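Local coordinates for putative transcriptional regulator (Bacillus cytotoxicus NVH 391-98, PDB 3K4H), which probably regulates transcription as a LacI-family protein whose periplasmic-binding-protein-like domain holds a glucose-containing glycan, at residues L11-P16 with G72-Y77. Sequence-based numbering, arbitrary orientation.
Sequences LGLVMP and GIILLY. With GLC (alpha-D-glucopyranose), chain C.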
loop_
_atom_site.group_PDB
_atom_site.type_symbol
_atom_site.label_atom_id
_atom_site.label_comp_id
_atom_site.label_asym_id
_atom_site.label_seq_id
_atom_site.Cartn_x
_atom_site.Cartn_y
_atom_site.Cartn_z
ATOM N N LEU A 11 17.295 19.386 -7.763
ATOM C CA LEU A 11 16.504 18.765 -6.752
ATOM C C LEU A 11 17.403 18.526 -5.618
ATOM O O LEU A 11 18.525 18.219 -5.787
ATOM C CB LEU A 11 15.991 17.453 -7.244
ATOM C CG LEU A 11 15.134 17.731 -8.438
ATOM C CD1 LEU A 11 14.475 16.518 -8.897
ATOM C CD2 LEU A 11 14.157 18.719 -8.005
ATOM N N GLY A 12 16.885 18.699 -4.441
ATOM C CA GLY A 12 17.648 18.504 -3.245
ATOM C C GLY A 12 17.402 17.147 -2.653
ATOM O O GLY A 12 16.282 16.612 -2.691
ATOM N N LEU A 13 18.464 16.588 -2.092
ATOM C CA LEU A 13 18.366 15.303 -1.462
ATOM C C LEU A 13 18.702 15.489 -0.014
ATOM O O LEU A 13 19.670 16.183 0.310
ATOM C CB LEU A 13 19.333 14.325 -2.109
ATOM C CG LEU A 13 19.333 14.211 -3.621
ATOM C CD1 LEU A 13 20.379 13.196 -4.031
ATOM C CD2 LEU A 13 17.950 13.840 -4.199
ATOM N N VAL A 14 17.908 14.883 0.858
ATOM C CA VAL A 14 18.192 14.937 2.270
ATOM C C VAL A 14 18.328 13.537 2.831
ATOM O O VAL A 14 17.444 12.687 2.672
ATOM C CB VAL A 14 17.136 15.748 3.036
ATOM C CG1 VAL A 14 17.464 15.811 4.504
ATOM C CG2 VAL A 14 17.046 17.142 2.482
HETATM N N MSE A 15 19.470 13.309 3.475
HETATM C CA MSE A 15 19.734 12.081 4.179
HETATM C C MSE A 15 19.248 12.066 5.638
HETATM O O MSE A 15 18.905 13.102 6.197
HETATM C CB MSE A 15 21.212 11.817 4.116
HETATM C CG MSE A 15 21.530 10.688 3.203
HETATM SE SE MSE A 15 22.188 11.159 1.414
HETATM C CE MSE A 15 20.937 9.990 0.496
ATOM N N PRO A 16 19.207 10.889 6.264
ATOM C CA PRO A 16 18.938 10.843 7.698
ATOM C C PRO A 16 20.150 11.238 8.523
ATOM O O PRO A 16 20.013 11.462 9.716
ATOM C CB PRO A 16 18.600 9.390 7.964
ATOM C CG PRO A 16 18.551 8.735 6.669
ATOM C CD PRO A 16 19.227 9.540 5.675
ATOM N N GLY A 72 12.901 21.698 -5.640
ATOM C CA GLY A 72 12.169 20.669 -4.908
ATOM C C GLY A 72 13.124 19.834 -4.097
ATOM O O GLY A 72 14.336 19.900 -4.325
ATOM N N ILE A 73 12.602 19.050 -3.146
ATOM C CA ILE A 73 13.467 18.275 -2.249
ATOM C C ILE A 73 12.920 16.877 -2.100
ATOM O O ILE A 73 11.708 16.713 -1.920
ATOM C CB ILE A 73 13.533 18.920 -0.861
ATOM C CG1 ILE A 73 14.327 20.232 -0.903
ATOM C CG2 ILE A 73 14.118 17.977 0.141
ATOM C CD1 ILE A 73 14.404 20.978 0.429
ATOM N N ILE A 74 13.788 15.866 -2.191
ATOM C CA ILE A 74 13.387 14.490 -1.900
ATOM C C ILE A 74 13.956 14.143 -0.567
ATOM O O ILE A 74 15.138 14.297 -0.364
ATOM C CB ILE A 74 13.990 13.503 -2.895
ATOM C CG1 ILE A 74 13.657 13.891 -4.316
ATOM C CG2 ILE A 74 13.462 12.107 -2.664
ATOM C CD1 ILE A 74 14.196 12.937 -5.356
ATOM N N LEU A 75 13.135 13.682 0.360
ATOM C CA LEU A 75 13.667 13.180 1.632
ATOM C C LEU A 75 13.893 11.681 1.492
ATOM O O LEU A 75 12.949 10.931 1.184
ATOM C CB LEU A 75 12.682 13.464 2.758
ATOM C CG LEU A 75 12.722 14.845 3.401
ATOM C CD1 LEU A 75 11.478 15.099 4.176
ATOM C CD2 LEU A 75 13.890 14.902 4.361
ATOM N N LEU A 76 15.133 11.239 1.680
ATOM C CA LEU A 76 15.473 9.827 1.447
ATOM C C LEU A 76 15.148 8.943 2.633
ATOM O O LEU A 76 15.585 7.791 2.715
ATOM C CB LEU A 76 16.937 9.662 1.075
ATOM C CG LEU A 76 17.303 9.993 -0.361
ATOM C CD1 LEU A 76 16.090 9.758 -1.179
ATOM C CD2 LEU A 76 17.731 11.439 -0.515
ATOM N N TYR A 77 14.380 9.490 3.554
ATOM C CA TYR A 77 14.093 8.807 4.783
ATOM C C TYR A 77 12.771 9.340 5.357
ATOM O O TYR A 77 12.252 10.355 4.866
ATOM C CB TYR A 77 15.228 9.034 5.767
ATOM C CG TYR A 77 15.228 10.420 6.327
ATOM C CD1 TYR A 77 15.746 11.481 5.597
ATOM C CD2 TYR A 77 14.689 10.674 7.579
ATOM C CE1 TYR A 77 15.746 12.762 6.108
ATOM C CE2 TYR A 77 14.678 11.953 8.106
ATOM C CZ TYR A 77 15.210 12.996 7.364
ATOM O OH TYR A 77 15.197 14.267 7.870
HETATM C C1 GLC C . 14.264 3.753 2.743
HETATM C C2 GLC C . 13.585 4.994 3.283
HETATM C C3 GLC C . 12.368 4.522 4.060
HETATM C C4 GLC C . 11.424 3.714 3.151
HETATM C C5 GLC C . 12.174 2.599 2.462
HETATM C C6 GLC C . 11.258 1.946 1.455
HETATM O O2 GLC C . 14.483 5.662 4.140
HETATM O O3 GLC C . 11.800 5.662 4.664
HETATM O O4 GLC C . 10.476 3.010 3.887
HETATM O O5 GLC C . 13.375 3.074 1.864
HETATM O O6 GLC C . 10.963 0.675 1.970
#
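V14 meets L76 and Y77 where two parallel strands run out into loops; these three bury more surface than any other residue of the contact. CG1 of V14, anti to the backbone N (chi1 -179°), reaches CE1 of Y77 at 3.8 Å, while V14 CB lies 3.6 Å from CD2 of L75. On the same sheet face, CG2 of V14 meets CG2 of I73. On the other side, CD2 of L76 touches CB of L13 at 3.7 Å and packs on CE of selenomethionine M15.

V14 N bonds to O of I74, and V14 O accepts from N of L76 at 2.9 Å. That V14 O also lies in plane at the edge of the Y77 ring. P16 CA sits over one face of this ring, 3.9 Å from its centroid (CH-pi). Past the strand ends, L76 O accepts a 2.8 Å hydrogen bond from O2 of the bound glucose.

Strands 10-14 and 72-75 lie between 45-48 and 95-98 in the six-stranded parallel sheet of one lobe of the periplasmic-binding-protein-like fold, their ends at the sugar site. Helices 54-66 and 83-90 flank the V14 and I73 face, 27-41 and 247-264 the I74 face.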